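Local coordinates for protein porin B (PDB 4GEY) that forms a beta-barrel channel in the outer membrane of Pseudomonas putida and probably lets glucose and related carbohydrates into the periplasm, at residues Val406-Gln411 with Ala428-Gln433; Cys163-Leu168 with Asn391-Tyr396. The protein carries 2 engineered substitutions. All blocks are in the same frame, centred on the assembly; numbering follows the deposited sequence.

Contact 1: Val406-Gln411 with Ala428-Gln433; sequences VRPNLQ and AGLKIQ. With C8E ((hydroxyethyloxy)tri(ethyloxy)octane), chain D.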
loop_
_atom_site.group_PDB
_atom_site.type_symbol
_atom_site.label_atom_id
_atom_site.label_comp_id
_atom_site.label_asym_id
_atom_site.label_seq_id
_atom_site.Cartn_x
_atom_site.Cartn_y
_atom_site.Cartn_z
ATOM N N VAL A 406 2.680 12.296 -15.365
ATOM C CA VAL A 406 2.866 13.355 -14.392
ATOM C C VAL A 406 1.498 13.657 -13.820
ATOM O O VAL A 406 0.591 14.046 -14.573
ATOM C CB VAL A 406 3.457 14.616 -15.104
ATOM C CG1 VAL A 406 3.298 15.856 -14.264
ATOM C CG2 VAL A 406 4.916 14.386 -15.458
ATOM N N ARG A 407 1.303 13.445 -12.517
ATOM C CA ARG A 407 -0.004 13.804 -11.941
ATOM C C ARG A 407 -0.002 14.720 -10.740
ATOM O O ARG A 407 0.267 14.299 -9.623
ATOM C CB ARG A 407 -0.944 12.601 -11.709
ATOM C CG ARG A 407 -0.332 11.370 -11.169
ATOM C CD ARG A 407 -1.414 10.377 -10.803
ATOM N NE ARG A 407 -1.897 9.620 -11.952
ATOM C CZ ARG A 407 -1.257 8.576 -12.473
ATOM N NH1 ARG A 407 -0.106 8.181 -11.949
ATOM N NH2 ARG A 407 -1.759 7.931 -13.516
ATOM N N PRO A 408 -0.302 16.000 -10.983
ATOM C CA PRO A 408 -0.596 16.922 -9.886
ATOM C C PRO A 408 -1.827 16.448 -9.136
ATOM O O PRO A 408 -2.751 15.863 -9.726
ATOM C CB PRO A 408 -0.894 18.243 -10.606
ATOM C CG PRO A 408 -1.145 17.870 -12.045
ATOM C CD PRO A 408 -0.282 16.679 -12.289
ATOM N N ASN A 409 -1.839 16.698 -7.836
ATOM C CA ASN A 409 -2.977 16.327 -7.018
ATOM C C ASN A 409 -3.207 17.293 -5.872
ATOM O O ASN A 409 -2.324 18.072 -5.499
ATOM C CB ASN A 409 -2.815 14.904 -6.493
ATOM C CG ASN A 409 -1.531 14.714 -5.718
ATOM O OD1 ASN A 409 -1.528 14.725 -4.486
ATOM N ND2 ASN A 409 -0.429 14.530 -6.437
ATOM N N LEU A 410 -4.415 17.231 -5.327
ATOM C CA LEU A 410 -4.809 18.030 -4.183
ATOM C C LEU A 410 -5.291 17.064 -3.121
ATOM O O LEU A 410 -6.164 16.238 -3.377
ATOM C CB LEU A 410 -5.954 18.962 -4.568
ATOM C CG LEU A 410 -5.764 20.473 -4.597
ATOM C CD1 LEU A 410 -6.199 21.015 -5.940
ATOM C CD2 LEU A 410 -6.600 21.103 -3.511
ATOM N N GLN A 411 -4.730 17.171 -1.925
ATOM C CA GLN A 411 -5.092 16.277 -0.832
ATOM C C GLN A 411 -5.681 17.041 0.330
ATOM O O GLN A 411 -5.213 18.134 0.654
ATOM C CB GLN A 411 -3.864 15.520 -0.357
ATOM C CG GLN A 411 -3.409 14.465 -1.327
ATOM C CD GLN A 411 -2.177 13.770 -0.848
ATOM O OE1 GLN A 411 -2.206 13.097 0.174
ATOM N NE2 GLN A 411 -1.077 13.928 -1.575
ATOM N N ALA A 428 -0.717 20.204 -1.356
ATOM C CA ALA A 428 -0.479 20.146 -2.787
ATOM C C ALA A 428 0.547 19.061 -3.073
ATOM O O ALA A 428 1.608 19.015 -2.442
ATOM C CB ALA A 428 0.020 21.479 -3.287
ATOM N N GLY A 429 0.226 18.181 -4.017
ATOM C CA GLY A 429 1.131 17.116 -4.381
ATOM C C GLY A 429 1.439 17.099 -5.863
ATOM O O GLY A 429 0.690 17.650 -6.661
ATOM N N LEU A 430 2.561 16.486 -6.219
ATOM C CA LEU A 430 2.903 16.203 -7.607
ATOM C C LEU A 430 3.506 14.804 -7.641
ATOM O O LEU A 430 4.496 14.515 -6.955
ATOM C CB LEU A 430 3.905 17.229 -8.159
ATOM C CG LEU A 430 4.360 17.007 -9.614
ATOM C CD1 LEU A 430 3.151 16.956 -10.541
ATOM C CD2 LEU A 430 5.335 18.071 -10.104
ATOM N N LYS A 431 2.903 13.921 -8.418
ATOM C CA LYS A 431 3.386 12.551 -8.476
ATOM C C LYS A 431 3.865 12.242 -9.879
ATOM O O LYS A 431 3.171 12.523 -10.855
ATOM C CB LYS A 431 2.301 11.562 -8.023
ATOM C CG LYS A 431 2.735 10.121 -8.101
ATOM C CD LYS A 431 1.840 9.203 -7.271
ATOM C CE LYS A 431 2.220 7.749 -7.498
ATOM N NZ LYS A 431 1.585 6.825 -6.536
ATOM N N ILE A 432 5.062 11.683 -9.962
ATOM C CA ILE A 432 5.697 11.357 -11.230
ATOM C C ILE A 432 5.985 9.863 -11.316
ATOM O O ILE A 432 6.505 9.267 -10.364
ATOM C CB ILE A 432 7.040 12.084 -11.372
ATOM C CG1 ILE A 432 6.836 13.587 -11.456
ATOM C CG2 ILE A 432 7.793 11.590 -12.597
ATOM C CD1 ILE A 432 8.078 14.297 -11.938
ATOM N N GLN A 433 5.657 9.260 -12.456
ATOM C CA GLN A 433 5.957 7.855 -12.691
ATOM C C GLN A 433 6.668 7.707 -14.007
ATOM O O GLN A 433 6.199 8.196 -15.023
ATOM C CB GLN A 433 4.683 7.025 -12.716
ATOM C CG GLN A 433 3.969 6.960 -11.395
ATOM C CD GLN A 433 2.562 6.424 -11.543
ATOM O OE1 GLN A 433 1.879 6.723 -12.521
ATOM N NE2 GLN A 433 2.123 5.619 -10.582
HETATM C C1 C8E D . 0.422 20.544 -8.072
HETATM C C2 C8E D . -0.671 21.045 -7.131
HETATM C C3 C8E D . -1.845 21.616 -7.920
HETATM C C4 C8E D . -3.120 20.846 -7.586
HETATM C C5 C8E D . -3.555 19.907 -8.717
HETATM C C6 C8E D . -5.017 20.099 -9.128
HETATM C C7 C8E D . -5.669 18.791 -9.574
HETATM C C8 C8E D . -7.189 18.913 -9.559
HETATM O O9 C8E D . -7.733 19.168 -10.847
HETATM C C10 C8E D . -8.642 18.177 -11.310
HETATM C C11 C8E D . -9.746 18.785 -12.189
HETATM O O12 C8E D . -9.249 19.531 -13.292
HETATM C C13 C8E D . -10.061 19.401 -14.457
HETATM C C14 C8E D . -9.280 19.678 -15.753
HETATM O O15 C8E D . -10.130 20.162 -16.783
HETATM C C16 C8E D . -10.051 19.418 -17.988
HETATM C C17 C8E D . -9.557 20.260 -19.169
HETATM O O18 C8E D . -9.484 19.474 -20.352
HETATM C C19 C8E D . -10.346 19.878 -21.402
HETATM C C20 C8E D . -9.717 19.475 -22.734
HETATM O O21 C8E D . -9.952 20.436 -23.740
#

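Contact 2: Cys163-Leu168 with Asn391-Tyr396; sequences CDFQNL and NAELYY. With C8E ((hydroxyethyloxy)tri(ethyloxy)octane), chain D; C8E ((hydroxyethyloxy)tri(ethyloxy)octane), chain F.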
loop_
_atom_site.group_PDB
_atom_site.type_symbol
_atom_site.label_atom_id
_atom_site.label_comp_id
_atom_site.label_asym_id
_atom_site.label_seq_id
_atom_site.Cartn_x
_atom_site.Cartn_y
_atom_site.Cartn_z
ATOM N N CYS A 163 -1.669 1.901 -7.589
ATOM C CA CYS A 163 -0.994 2.966 -6.865
ATOM C C CYS A 163 -0.791 4.191 -7.742
ATOM O O CYS A 163 0.342 4.607 -8.005
ATOM C CB CYS A 163 0.351 2.486 -6.327
ATOM S SG CYS A 163 1.059 3.606 -5.115
ATOM N N ASP A 164 -1.900 4.769 -8.187
ATOM C CA ASP A 164 -1.832 5.979 -8.985
ATOM C C ASP A 164 -1.986 7.231 -8.120
ATOM O O ASP A 164 -1.354 8.259 -8.404
ATOM C CB ASP A 164 -2.844 5.945 -10.125
ATOM C CG ASP A 164 -2.416 5.018 -11.248
ATOM O OD1 ASP A 164 -1.189 4.838 -11.429
ATOM O OD2 ASP A 164 -3.303 4.466 -11.946
ATOM N N PHE A 165 -2.807 7.142 -7.067
ATOM C CA PHE A 165 -2.993 8.254 -6.132
ATOM C C PHE A 165 -1.676 8.520 -5.391
ATOM O O PHE A 165 -0.798 7.672 -5.366
ATOM C CB PHE A 165 -4.116 7.959 -5.127
ATOM C CG PHE A 165 -5.507 8.067 -5.704
ATOM C CD1 PHE A 165 -6.096 6.984 -6.354
ATOM C CD2 PHE A 165 -6.239 9.245 -5.572
ATOM C CE1 PHE A 165 -7.375 7.079 -6.882
ATOM C CE2 PHE A 165 -7.526 9.353 -6.104
ATOM C CZ PHE A 165 -8.094 8.272 -6.755
ATOM N N GLN A 166 -1.520 9.701 -4.807
ATOM C CA GLN A 166 -0.322 9.976 -4.038
ATOM C C GLN A 166 -0.539 9.604 -2.572
ATOM O O GLN A 166 0.386 9.168 -1.873
ATOM C CB GLN A 166 0.081 11.445 -4.158
ATOM C CG GLN A 166 1.393 11.769 -3.447
ATOM C CD GLN A 166 2.031 13.052 -3.939
ATOM O OE1 GLN A 166 2.155 13.279 -5.147
ATOM N NE2 GLN A 166 2.431 13.905 -3.006
ATOM N N ASN A 167 -1.774 9.789 -2.118
ATOM C CA ASN A 167 -2.137 9.519 -0.742
ATOM C C ASN A 167 -2.215 8.009 -0.460
ATOM O O ASN A 167 -2.849 7.264 -1.200
ATOM C CB ASN A 167 -3.469 10.182 -0.443
ATOM C CG ASN A 167 -3.799 10.190 1.026
ATOM O OD1 ASN A 167 -4.154 9.162 1.607
ATOM N ND2 ASN A 167 -3.706 11.357 1.636
ATOM N N LEU A 168 -1.574 7.579 0.623
ATOM C CA LEU A 168 -1.458 6.163 0.973
ATOM C C LEU A 168 -2.790 5.458 1.006
ATOM O O LEU A 168 -2.886 4.316 0.585
ATOM C CB LEU A 168 -0.775 5.985 2.334
ATOM C CG LEU A 168 0.377 4.985 2.455
ATOM C CD1 LEU A 168 0.526 4.544 3.898
ATOM C CD2 LEU A 168 0.227 3.799 1.528
ATOM N N ASN A 391 -9.218 11.106 4.681
ATOM C CA ASN A 391 -8.317 11.548 3.624
ATOM C C ASN A 391 -9.097 11.696 2.346
ATOM O O ASN A 391 -10.025 10.917 2.089
ATOM C CB ASN A 391 -7.192 10.541 3.381
ATOM C CG ASN A 391 -6.147 10.534 4.483
ATOM O OD1 ASN A 391 -5.012 10.994 4.290
ATOM N ND2 ASN A 391 -6.509 9.983 5.636
ATOM N N ALA A 392 -8.718 12.683 1.538
ATOM C CA ALA A 392 -9.277 12.808 0.202
ATOM C C ALA A 392 -8.234 13.307 -0.789
ATOM O O ALA A 392 -7.403 14.165 -0.463
ATOM C CB ALA A 392 -10.501 13.706 0.204
ATOM N N GLU A 393 -8.278 12.763 -2.000
ATOM C CA GLU A 393 -7.398 13.219 -3.063
ATOM C C GLU A 393 -8.167 13.453 -4.360
ATOM O O GLU A 393 -9.044 12.680 -4.743
ATOM C CB GLU A 393 -6.259 12.214 -3.278
ATOM C CG GLU A 393 -5.238 12.595 -4.364
ATOM C CD GLU A 393 -4.054 11.615 -4.447
ATOM O OE1 GLU A 393 -3.802 10.892 -3.454
ATOM O OE2 GLU A 393 -3.377 11.560 -5.503
ATOM N N LEU A 394 -7.849 14.546 -5.029
ATOM C CA LEU A 394 -8.304 14.750 -6.393
ATOM C C LEU A 394 -7.050 14.936 -7.246
ATOM O O LEU A 394 -6.177 15.738 -6.898
ATOM C CB LEU A 394 -9.212 15.970 -6.474
ATOM C CG LEU A 394 -9.384 16.581 -7.860
ATOM C CD1 LEU A 394 -10.116 15.604 -8.762
ATOM C CD2 LEU A 394 -10.092 17.950 -7.796
ATOM N N TYR A 395 -6.935 14.179 -8.335
ATOM C CA TYR A 395 -5.752 14.303 -9.174
ATOM C C TYR A 395 -6.062 14.378 -10.660
ATOM O O TYR A 395 -7.173 14.072 -11.092
ATOM C CB TYR A 395 -4.721 13.198 -8.868
ATOM C CG TYR A 395 -5.022 11.798 -9.412
ATOM C CD1 TYR A 395 -4.960 11.526 -10.772
ATOM C CD2 TYR A 395 -5.298 10.746 -8.560
ATOM C CE1 TYR A 395 -5.203 10.284 -11.264
ATOM C CE2 TYR A 395 -5.541 9.476 -9.049
ATOM C CZ TYR A 395 -5.494 9.254 -10.406
ATOM O OH TYR A 395 -5.738 8.000 -10.931
ATOM N N TYR A 396 -5.059 14.780 -11.437
ATOM C CA TYR A 396 -5.148 14.763 -12.897
ATOM C C TYR A 396 -3.848 14.168 -13.442
ATOM O O TYR A 396 -2.763 14.676 -13.165
ATOM C CB TYR A 396 -5.391 16.170 -13.475
ATOM C CG TYR A 396 -5.628 16.141 -14.971
ATOM C CD1 TYR A 396 -4.571 15.943 -15.860
ATOM C CD2 TYR A 396 -6.912 16.279 -15.504
ATOM C CE1 TYR A 396 -4.786 15.882 -17.234
ATOM C CE2 TYR A 396 -7.137 16.226 -16.883
ATOM C CZ TYR A 396 -6.068 16.022 -17.733
ATOM O OH TYR A 396 -6.252 15.957 -19.085
HETATM C C1 C8E D . 0.422 20.544 -8.072
HETATM C C2 C8E D . -0.671 21.045 -7.131
HETATM C C3 C8E D . -1.845 21.616 -7.920
HETATM C C4 C8E D . -3.120 20.846 -7.586
HETATM C C5 C8E D . -3.555 19.907 -8.717
HETATM C C6 C8E D . -5.017 20.099 -9.128
HETATM C C7 C8E D . -5.669 18.791 -9.574
HETATM C C8 C8E D . -7.189 18.913 -9.559
HETATM O O9 C8E D . -7.733 19.168 -10.847
HETATM C C10 C8E D . -8.642 18.177 -11.310
HETATM C C11 C8E D . -9.746 18.785 -12.189
HETATM O O12 C8E D . -9.249 19.531 -13.292
HETATM C C13 C8E D . -10.061 19.401 -14.457
HETATM C C14 C8E D . -9.280 19.678 -15.753
HETATM O O15 C8E D . -10.130 20.162 -16.783
HETATM C C16 C8E D . -10.051 19.418 -17.988
HETATM C C17 C8E D . -9.557 20.260 -19.169
HETATM O O18 C8E D . -9.484 19.474 -20.352
HETATM C C19 C8E D . -10.346 19.878 -21.402
HETATM C C20 C8E D . -9.717 19.475 -22.734
HETATM O O21 C8E D . -9.952 20.436 -23.740
HETATM C C7 C8E F . -9.563 16.731 -2.242
HETATM C C8 C8E F . -9.188 18.209 -2.216
HETATM O O9 C8E F . -10.329 18.952 -1.852
HETATM C C10 C8E F . -10.061 20.037 -0.990
HETATM C C11 C8E F . -11.373 20.710 -0.593
HETATM O O12 C8E F . -11.139 21.709 0.377
HETATM C C13 C8E F . -12.240 21.827 1.258
HETATM C C14 C8E F . -12.169 23.095 2.108
HETATM O O15 C8E F . -13.489 23.462 2.453
HETATM C C16 C8E F . -13.857 23.106 3.772
HETATM C C17 C8E F . -13.131 23.981 4.790
HETATM O O18 C8E F . -13.683 25.279 4.754
HETATM C C19 C8E F . -14.640 25.496 5.767
HETATM C C20 C8E F . -14.820 27.001 5.933
HETATM O O21 C8E F . -14.291 27.665 4.800
#

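Contact 1: Val406-Gln411 with Ala428-Gln433
Ala428 CA packs on Asn409 O at 3.9 Å, and Ala428 CB meets the alkyl tail of a bound detergent, which also runs along Pro408 and Leu410. Gly429 and Asn409 form a hydrogen-bonded antiparallel pair: Asn409 N donates a hydrogen bond to Gly429 O at 2.9 Å, and Gly429 N to Asn409 O at 3.0 Å. At Leu430 the partner is Pro408, a non-hydrogen-bonded position where the proline's missing N-H costs no bond to this strand; Leu430 CD1 lies 3.9 Å from both Pro408 CD and Val406 CG1. Such alternation is that of a porin barrel wall, here the hairpin of strands 404-414 and 425-435, with apolar residues facing the membrane and polar ones the channel. On the polar face, Lys431 O takes Arg407 N at 2.7 Å, while Lys431 N and Asn409 ND2 reach Arg407 O from opposite faces of its plane. The extended lysine chain, CG anti to the backbone N (chi1 178°), runs alongside Arg407 and carries NZ to the carbonyls of Phe165 and Cys163. Beyond Ile432, Gln433 OE1 lies near the guanidinium plane of Arg407; NH1 stands above the Gln433 carbonyl plane, not on a lone pair, at a short 2.5 Å whose exact geometry is doubtful.

Contact 2: Cys163-Leu168 with Asn391-Tyr396
The Phe165 ring receives the edge of Tyr395 over one face, Tyr395 CE2 standing 3.3 Å above the ring centre; it is a T-shaped pair with planes at 76° and centroids 4.6 Å apart. At the rim of the same phenyl ring, Phe165 CD2 lies 3.4 Å from Glu393 CD, the carboxylate turned steeply against the ring. Tyr395 takes the cramped torsion between backbone N and carbonyl carbon (chi1 76°), which sets its edge over Phe165; its hydroxyl continues to Asp347. Glu393 reaches inward, fully extended, to two successive backbone N-H groups: OE2 accepts Gln166 N at 2.7 Å through its syn lone pair, and OE1 accepts Asn167 N at 2.7 Å, also on the syn side, with a weak bond from Gln166 N. Two residues earlier in the strand, Asn391 OD1 accepts from Asn167 ND2 at 3.0 Å, the side chains crossing at about a right angle with their amide planes 66° apart; Asn167 ND2 also bonds Gln411, and Asn391 ND2 turns to Glu389. Residues 163-168 lie in a loop that folds into the barrel against its wall, much like the inward-folded loops of other porins. N-H donors at both oxygens are consistent with an ionised Glu393 and hold its carboxylate against rotation.

Contacts 1 and 2 illustrate how a barrel wall and an inward-folded loop are fastened together. Their centres lie about 8 Å apart, on the same side of the chain's centre, and strands 388-399, 404-414 and 425-435 run as consecutive neighbours in the barrel. Along the chain the loop 163-168 comes first, then 391-396, so contact 2 closes before contact 1 opens. Gln411 and Lys431 of contact 1 are the polar joints between the two, each meeting the loop of contact 2. One detergent molecule touches both contacts from the membrane side. Lys431 also forms a salt bridge with Glu121 of the glucose pocket, tying this last part of the wall to the sugar site.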